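Long-range contact in 5'-tyrosyl-DNA phosphodiesterase (Caenorhabditis elegans, PDB 4FVA), which belongs to the endonuclease/exonuclease/phosphatase family of the DNase I-like clan and carries a bound magnesium ion: residues A[97-108]-A[136-147]. Sequence-based numbering, arbitrary orientation.
Sequences IHFQNSGMYRTL and QRCAQFGFCMDK. With EDO (1,2-ethanediol), chain E.
The Phe99 ring lies between helix 134-154 and strand 107-115: CG of Gln140 sits over one face, 3.9 Å from the ring centroid in a CH-pi contact, while the backbone at Thr107 and Leu108 covers the opposite face. The Gln140 amide follows the ring, its plane turned only 18° from it, and Gln140 CD comes to 3.5 Å from Phe99 CD2. At the ring edge stands Phe143, whose CD2 is 3.9 Å from Phe99 CE1; SG of Cys144, a sulfur-aromatic neighbour, comes obliquely to the Phe99 ring, 3.8 Å from Phe99 CZ. One face of Phe143 carries C2 of a 1,2-ethanediol, probably from the crystallisation liquor. With CG anti to the backbone N (chi1 175°), the Phe143 ring extends toward the hairpin, where its CZ also reaches CG2 of Ile97. Segment 97-108 is the end of that beta hairpin, the loop 99-106 with the last residues of strand 90-98 and the first of 107-115, and the helix packs on the sheet they belong to, one of the two mixed sheets of the DNase I-like fold. Farther along, Leu108 sets CD1 against Cys144 SG and CD2 against CG of Lys147. At the other end the type I turn Phe99-Ser102 presents Asn101 to the helix. Asn101 OD1 accepts from Gln140 NE2 (2.9 Å), a nearly straight bond that lies close to the Gln140 amide plane; Asn101 ND2 gives a longer bond, 3.3 Å, to Gln136 O, which also accepts from Gln140 N within the helix. Gln140 OE1 takes the backbone N of Glu128, so both ends of this buried amide are bonded and its rotation is fixed.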
ATOM      1  N   ILE A  97       7.779 -12.378  -4.417  1.00 27.47           N
ATOM      2  CA  ILE A  97       7.621 -13.679  -3.789  1.00 23.72           C
ATOM      3  C   ILE A  97       6.165 -14.077  -3.836  1.00 29.26           C
ATOM      4  O   ILE A  97       5.303 -13.376  -3.281  1.00 29.41           O
ATOM      5  CB  ILE A  97       8.051 -13.656  -2.318  1.00 22.77           C
ATOM      6  CG1 ILE A  97       9.484 -13.126  -2.185  1.00 26.56           C
ATOM      7  CG2 ILE A  97       7.892 -15.053  -1.704  1.00 22.93           C
ATOM      8  CD1 ILE A  97       9.910 -12.930  -0.746  1.00 24.33           C
ATOM      9  N   HIS A  98       5.887 -15.202  -4.492  1.00 29.67           N
ATOM     10  CA  HIS A  98       4.526 -15.742  -4.543  1.00 29.17           C
ATOM     11  C   HIS A  98       4.195 -16.523  -3.274  1.00 26.06           C
ATOM     12  O   HIS A  98       4.911 -17.454  -2.904  1.00 30.80           O
ATOM     13  CB  HIS A  98       4.353 -16.615  -5.795  1.00 31.63           C
ATOM     14  CG  HIS A  98       4.322 -15.835  -7.074  1.00 24.86           C
ATOM     15  ND1 HIS A  98       5.434 -15.203  -7.595  1.00 34.59           N
ATOM     16  CD2 HIS A  98       3.318 -15.609  -7.957  1.00 24.05           C
ATOM     17  CE1 HIS A  98       5.110 -14.598  -8.724  1.00 27.30           C
ATOM     18  NE2 HIS A  98       3.831 -14.833  -8.971  1.00 30.29           N
ATOM     19  N   PHE A  99       3.131 -16.115  -2.577  1.00 25.91           N
ATOM     20  CA  PHE A  99       2.700 -16.841  -1.394  1.00 24.01           C
ATOM     21  C   PHE A  99       2.285 -18.244  -1.819  1.00 30.67           C
ATOM     22  O   PHE A  99       1.391 -18.419  -2.653  1.00 26.26           O
ATOM     23  CB  PHE A  99       1.543 -16.136  -0.689  1.00 26.90           C
ATOM     24  CG  PHE A  99       1.892 -14.779  -0.138  1.00 20.80           C
ATOM     25  CD1 PHE A  99       3.100 -14.562   0.505  1.00 29.42           C
ATOM     26  CD2 PHE A  99       0.979 -13.734  -0.211  1.00 18.14           C
ATOM     27  CE1 PHE A  99       3.410 -13.313   1.036  1.00 23.32           C
ATOM     28  CE2 PHE A  99       1.279 -12.475   0.314  1.00 20.30           C
ATOM     29  CZ  PHE A  99       2.493 -12.269   0.939  1.00 23.85           C
ATOM     30  N   GLN A 100       2.941 -19.238  -1.241  1.00 34.88           N
ATOM     31  CA  GLN A 100       2.716 -20.638  -1.587  1.00 34.68           C
ATOM     32  C   GLN A 100       1.288 -21.077  -1.251  1.00 35.31           C
ATOM     33  O   GLN A 100       0.681 -21.856  -1.987  1.00 42.05           O
ATOM     34  CB  GLN A 100       3.775 -21.491  -0.875  1.00 42.62           C
ATOM     35  CG  GLN A 100       5.186 -21.239  -1.461  1.00 52.17           C
ATOM     36  CD  GLN A 100       6.306 -22.043  -0.799  1.00 65.72           C
ATOM     37  OE1 GLN A 100       6.138 -22.606   0.284  1.00 72.07           O
ATOM     38  NE2 GLN A 100       7.473 -22.051  -1.433  1.00 70.01           N
ATOM     39  N   ASN A 101       0.746 -20.547  -0.156  1.00 29.19           N
ATOM     40  CA  ASN A 101      -0.584 -20.921   0.317  1.00 31.01           C
ATOM     41  C   ASN A 101      -1.721 -20.099  -0.295  1.00 30.68           C
ATOM     42  O   ASN A 101      -2.867 -20.200   0.145  1.00 32.70           O
ATOM     43  CB  ASN A 101      -0.653 -20.779   1.837  1.00 26.21           C
ATOM     44  CG  ASN A 101      -0.757 -19.324   2.278  1.00 29.48           C
ATOM     45  OD1 ASN A 101      -0.597 -18.403   1.465  1.00 32.33           O
ATOM     46  ND2 ASN A 101      -0.997 -19.107   3.565  1.00 27.74           N
ATOM     47  N   SER A 102      -1.420 -19.261  -1.280  1.00 29.49           N
ATOM     48  CA  SER A 102      -2.464 -18.401  -1.841  1.00 32.50           C
ATOM     49  C   SER A 102      -3.215 -19.020  -3.022  1.00 26.87           C
ATOM     50  O   SER A 102      -2.617 -19.594  -3.937  1.00 27.23           O
ATOM     51  CB  SER A 102      -1.911 -17.045  -2.270  1.00 32.85           C
ATOM     52  OG  SER A 102      -2.979 -16.240  -2.739  1.00 27.98           O
ATOM     53  N   GLY A 103      -4.534 -18.877  -3.006  1.00 26.85           N
ATOM     54  CA  GLY A 103      -5.327 -19.247  -4.162  1.00 26.79           C
ATOM     55  C   GLY A 103      -5.672 -18.026  -5.009  1.00 37.58           C
ATOM     56  O   GLY A 103      -6.444 -18.127  -5.966  1.00 31.71           O
ATOM     57  N   MET A 104      -5.071 -16.883  -4.681  1.00 35.43           N
ATOM     58  CA  MET A 104      -5.435 -15.611  -5.307  1.00 28.80           C
ATOM     59  C   MET A 104      -4.243 -14.860  -5.944  1.00 29.84           C
ATOM     60  O   MET A 104      -4.272 -13.628  -6.104  1.00 25.75           O
ATOM     61  CB  MET A 104      -6.161 -14.736  -4.275  1.00 29.23           C
ATOM     62  CG  MET A 104      -7.431 -15.369  -3.724  1.00 27.26           C
ATOM     63  SD  MET A 104      -8.228 -14.352  -2.456  1.00 30.70           S
ATOM     64  CE  MET A 104      -9.357 -15.547  -1.729  1.00 34.13           C
ATOM     65  N   TYR A 105      -3.211 -15.620  -6.312  1.00 26.35           N
ATOM     66  CA  TYR A 105      -2.000 -15.109  -6.970  1.00 25.18           C
ATOM     67  C   TYR A 105      -1.324 -14.012  -6.152  1.00 21.10           C
ATOM     68  O   TYR A 105      -0.700 -13.108  -6.728  1.00 24.82           O
ATOM     69  CB  TYR A 105      -2.290 -14.540  -8.368  1.00 29.48           C
ATOM     70  CG  TYR A 105      -3.302 -15.309  -9.179  1.00 43.29           C
ATOM     71  CD1 TYR A 105      -3.058 -16.614  -9.598  1.00 44.64           C
ATOM     72  CD2 TYR A 105      -4.501 -14.711  -9.553  1.00 52.77           C
ATOM     73  CE1 TYR A 105      -3.999 -17.308 -10.350  1.00 48.99           C
ATOM     74  CE2 TYR A 105      -5.447 -15.392 -10.299  1.00 56.96           C
ATOM     75  CZ  TYR A 105      -5.191 -16.687 -10.698  1.00 57.31           C
ATOM     76  OH  TYR A 105      -6.137 -17.359 -11.447  1.00 62.36           O
ATOM     77  N   ARG A 106      -1.458 -14.069  -4.829  1.00 24.11           N
ATOM     78  CA  ARG A 106      -0.939 -13.001  -3.985  1.00 20.73           C
ATOM     79  C   ARG A 106       0.555 -13.154  -3.769  1.00 20.94           C
ATOM     80  O   ARG A 106       1.082 -14.280  -3.717  1.00 18.59           O
ATOM     81  CB  ARG A 106      -1.701 -12.937  -2.658  1.00 21.35           C
ATOM     82  CG  ARG A 106      -3.216 -12.783  -2.832  1.00 19.28           C
ATOM     83  CD  ARG A 106      -3.595 -11.558  -3.693  1.00 20.61           C
ATOM     84  NE  ARG A 106      -5.031 -11.546  -3.993  1.00 21.16           N
ATOM     85  CZ  ARG A 106      -5.960 -11.128  -3.139  1.00 23.68           C
ATOM     86  NH1 ARG A 106      -5.589 -10.676  -1.946  1.00 22.77           N
ATOM     87  NH2 ARG A 106      -7.252 -11.155  -3.471  1.00 20.03           N
ATOM     88  N   THR A 107       1.232 -12.013  -3.611  1.00 17.81           N
ATOM     89  CA  THR A 107       2.678 -11.964  -3.626  1.00 17.59           C
ATOM     90  C   THR A 107       3.190 -10.966  -2.599  1.00 21.02           C
ATOM     91  O   THR A 107       2.465 -10.060  -2.165  1.00 20.01           O
ATOM     92  CB  THR A 107       3.189 -11.490  -5.011  1.00 20.04           C
ATOM     93  OG1 THR A 107       2.595 -10.210  -5.311  1.00 22.92           O
ATOM     94  CG2 THR A 107       2.803 -12.490  -6.119  1.00 25.13           C
ATOM     95  N   LEU A 108       4.455 -11.110  -2.238  1.00 18.59           N
ATOM     96  CA  LEU A 108       5.139 -10.056  -1.498  1.00 20.74           C
ATOM     97  C   LEU A 108       6.086  -9.440  -2.498  1.00 23.92           C
ATOM     98  O   LEU A 108       7.040 -10.086  -2.948  1.00 24.26           O
ATOM     99  CB  LEU A 108       5.900 -10.629  -0.305  1.00 25.41           C
ATOM    100  CG  LEU A 108       6.677  -9.640   0.563  1.00 25.37           C
ATOM    101  CD1 LEU A 108       5.745  -8.553   1.049  1.00 20.60           C
ATOM    102  CD2 LEU A 108       7.284 -10.383   1.755  1.00 26.95           C
ATOM    103  N   GLN A 136      -4.985 -18.503   5.766  1.00 30.74           N
ATOM    104  CA  GLN A 136      -3.958 -18.120   4.803  1.00 29.21           C
ATOM    105  C   GLN A 136      -3.443 -16.722   5.088  1.00 27.45           C
ATOM    106  O   GLN A 136      -2.235 -16.469   5.008  1.00 29.66           O
ATOM    107  CB  GLN A 136      -4.482 -18.159   3.364  1.00 30.41           C
ATOM    108  CG  GLN A 136      -4.952 -19.517   2.862  1.00 39.90           C
ATOM    109  CD  GLN A 136      -6.435 -19.740   3.107  1.00 43.79           C
ATOM    110  OE1 GLN A 136      -6.960 -19.479   4.199  1.00 34.64           O
ATOM    111  NE2 GLN A 136      -7.129 -20.195   2.070  1.00 51.77           N
ATOM    112  N   ARG A 137      -4.360 -15.812   5.405  1.00 23.13           N
ATOM    113  CA  ARG A 137      -3.980 -14.417   5.628  1.00 29.78           C
ATOM    114  C   ARG A 137      -3.051 -14.260   6.832  1.00 30.88           C
ATOM    115  O   ARG A 137      -2.047 -13.551   6.765  1.00 30.18           O
ATOM    116  CB  ARG A 137      -5.223 -13.536   5.781  1.00 20.31           C
ATOM    117  CG  ARG A 137      -4.934 -12.115   6.243  1.00 22.34           C
ATOM    118  CD  ARG A 137      -6.159 -11.229   6.035  1.00 30.31           C
ATOM    119  NE  ARG A 137      -7.324 -11.690   6.787  1.00 34.36           N
ATOM    120  CZ  ARG A 137      -8.338 -12.367   6.253  1.00 34.72           C
ATOM    121  NH1 ARG A 137      -8.326 -12.667   4.961  1.00 28.18           N
ATOM    122  NH2 ARG A 137      -9.365 -12.744   7.006  1.00 34.23           N
ATOM    123  N   CYS A 138      -3.377 -14.932   7.930  1.00 27.91           N
ATOM    124  CA  CYS A 138      -2.557 -14.826   9.134  1.00 27.69           C
ATOM    125  C   CYS A 138      -1.167 -15.406   8.918  1.00 25.22           C
ATOM    126  O   CYS A 138      -0.179 -14.887   9.438  1.00 34.26           O
ATOM    127  CB  CYS A 138      -3.243 -15.504  10.328  1.00 27.39           C
ATOM    128  SG  CYS A 138      -4.665 -14.635  10.961  1.00 40.24           S
ATOM    129  N   ALA A 139      -1.084 -16.479   8.143  1.00 19.74           N
ATOM    130  CA  ALA A 139       0.218 -17.061   7.822  1.00 23.34           C
ATOM    131  C   ALA A 139       1.042 -16.115   6.957  1.00 29.48           C
ATOM    132  O   ALA A 139       2.248 -15.970   7.149  1.00 35.62           O
ATOM    133  CB  ALA A 139       0.043 -18.405   7.124  1.00 24.16           C
ATOM    134  N   GLN A 140       0.390 -15.488   5.983  1.00 25.23           N
ATOM    135  CA  GLN A 140       1.082 -14.550   5.104  1.00 21.70           C
ATOM    136  C   GLN A 140       1.640 -13.377   5.907  1.00 20.06           C
ATOM    137  O   GLN A 140       2.790 -12.984   5.716  1.00 25.62           O
ATOM    138  CB  GLN A 140       0.150 -14.080   3.986  1.00 18.83           C
ATOM    139  CG  GLN A 140      -0.201 -15.188   2.992  1.00 29.41           C
ATOM    140  CD  GLN A 140      -1.381 -14.831   2.100  1.00 32.13           C
ATOM    141  OE1 GLN A 140      -1.952 -13.739   2.205  1.00 24.80           O
ATOM    142  NE2 GLN A 140      -1.766 -15.764   1.223  1.00 25.05           N
ATOM    143  N   PHE A 141       0.821 -12.808   6.789  1.00 20.32           N
ATOM    144  CA  PHE A 141       1.265 -11.685   7.609  1.00 26.65           C
ATOM    145  C   PHE A 141       2.510 -12.068   8.431  1.00 30.72           C
ATOM    146  O   PHE A 141       3.486 -11.313   8.481  1.00 28.64           O
ATOM    147  CB  PHE A 141       0.139 -11.198   8.519  1.00 23.03           C
ATOM    148  CG  PHE A 141       0.487  -9.957   9.299  1.00 24.57           C
ATOM    149  CD1 PHE A 141       0.258  -8.697   8.759  1.00 24.60           C
ATOM    150  CD2 PHE A 141       1.059 -10.050  10.563  1.00 27.15           C
ATOM    151  CE1 PHE A 141       0.590  -7.544   9.470  1.00 27.97           C
ATOM    152  CE2 PHE A 141       1.393  -8.906  11.281  1.00 26.88           C
ATOM    153  CZ  PHE A 141       1.152  -7.650  10.733  1.00 29.99           C
ATOM    154  N   GLY A 142       2.463 -13.242   9.070  1.00 30.37           N
ATOM    155  CA  GLY A 142       3.587 -13.740   9.850  1.00 26.48           C
ATOM    156  C   GLY A 142       4.821 -13.870   8.978  1.00 26.08           C
ATOM    157  O   GLY A 142       5.913 -13.418   9.339  1.00 25.25           O
ATOM    158  N   PHE A 143       4.632 -14.442   7.797  1.00 22.65           N
ATOM    159  CA  PHE A 143       5.708 -14.596   6.841  1.00 20.72           C
ATOM    160  C   PHE A 143       6.280 -13.238   6.475  1.00 26.00           C
ATOM    161  O   PHE A 143       7.503 -13.056   6.436  1.00 23.04           O
ATOM    162  CB  PHE A 143       5.192 -15.326   5.597  1.00 22.44           C
ATOM    163  CG  PHE A 143       6.191 -15.428   4.480  1.00 26.00           C
ATOM    164  CD1 PHE A 143       7.076 -16.499   4.408  1.00 34.10           C
ATOM    165  CD2 PHE A 143       6.245 -14.447   3.491  1.00 27.32           C
ATOM    166  CE1 PHE A 143       8.013 -16.587   3.368  1.00 33.39           C
ATOM    167  CE2 PHE A 143       7.167 -14.528   2.447  1.00 30.35           C
ATOM    168  CZ  PHE A 143       8.050 -15.598   2.383  1.00 36.55           C
ATOM    169  N   CYS A 144       5.410 -12.270   6.218  1.00 25.50           N
ATOM    170  CA  CYS A 144       5.899 -10.942   5.860  1.00 31.15           C
ATOM    171  C   CYS A 144       6.718 -10.339   6.995  1.00 29.23           C
ATOM    172  O   CYS A 144       7.776  -9.757   6.767  1.00 22.35           O
ATOM    173  CB  CYS A 144       4.744 -10.012   5.476  1.00 29.41           C
ATOM    174  SG  CYS A 144       3.956 -10.457   3.911  1.00 24.48           S
ATOM    175  N   MET A 145       6.237 -10.488   8.223  1.00 18.45           N
ATOM    176  CA  MET A 145       6.956  -9.924   9.368  1.00 27.87           C
ATOM    177  C   MET A 145       8.323 -10.596   9.572  1.00 28.51           C
ATOM    178  O   MET A 145       9.310  -9.939   9.913  1.00 26.69           O
ATOM    179  CB  MET A 145       6.090  -9.970  10.636  1.00 29.95           C
ATOM    180  CG  MET A 145       5.032  -8.842  10.724  1.00 28.24           C
ATOM    181  SD  MET A 145       5.758  -7.187  10.522  1.00 41.43           S
ATOM    182  CE  MET A 145       4.311  -6.129  10.572  1.00 59.86           C
ATOM    183  N   ASP A 146       8.392 -11.897   9.327  1.00 25.86           N
ATOM    184  CA  ASP A 146       9.664 -12.593   9.410  1.00 24.48           C
ATOM    185  C   ASP A 146      10.644 -12.037   8.393  1.00 29.87           C
ATOM    186  O   ASP A 146      11.833 -11.871   8.676  1.00 32.48           O
ATOM    187  CB  ASP A 146       9.476 -14.096   9.205  1.00 28.71           C
ATOM    188  CG  ASP A 146       8.785 -14.769  10.387  1.00 30.98           C
ATOM    189  OD1 ASP A 146       8.787 -14.196  11.492  1.00 31.36           O
ATOM    190  OD2 ASP A 146       8.257 -15.886  10.211  1.00 36.53           O
ATOM    191  N   LYS A 147      10.136 -11.753   7.199  1.00 25.89           N
ATOM    192  CA  LYS A 147      10.954 -11.197   6.143  1.00 23.23           C
ATOM    193  C   LYS A 147      11.460  -9.810   6.521  1.00 25.00           C
ATOM    194  O   LYS A 147      12.636  -9.489   6.311  1.00 23.92           O
ATOM    195  CB  LYS A 147      10.159 -11.159   4.836  1.00 32.43           C
ATOM    196  CG  LYS A 147      10.940 -10.655   3.628  1.00 43.37           C
ATOM    197  CD  LYS A 147      12.185 -11.493   3.382  1.00 52.73           C
ATOM    198  CE  LYS A 147      12.826 -11.164   2.040  1.00 65.02           C
ATOM    199  NZ  LYS A 147      13.161  -9.714   1.891  1.00 70.04           N
TER
HETATM  200  C1  EDO E 401       3.029 -18.656   2.670  1.00 41.08           C
HETATM  201  O1  EDO E 401       3.211 -18.648   4.098  1.00 52.28           O
HETATM  202  C2  EDO E 401       4.381 -18.382   1.998  1.00 36.71           C
HETATM  203  O2  EDO E 401       4.355 -18.757   0.615  1.00 43.31           O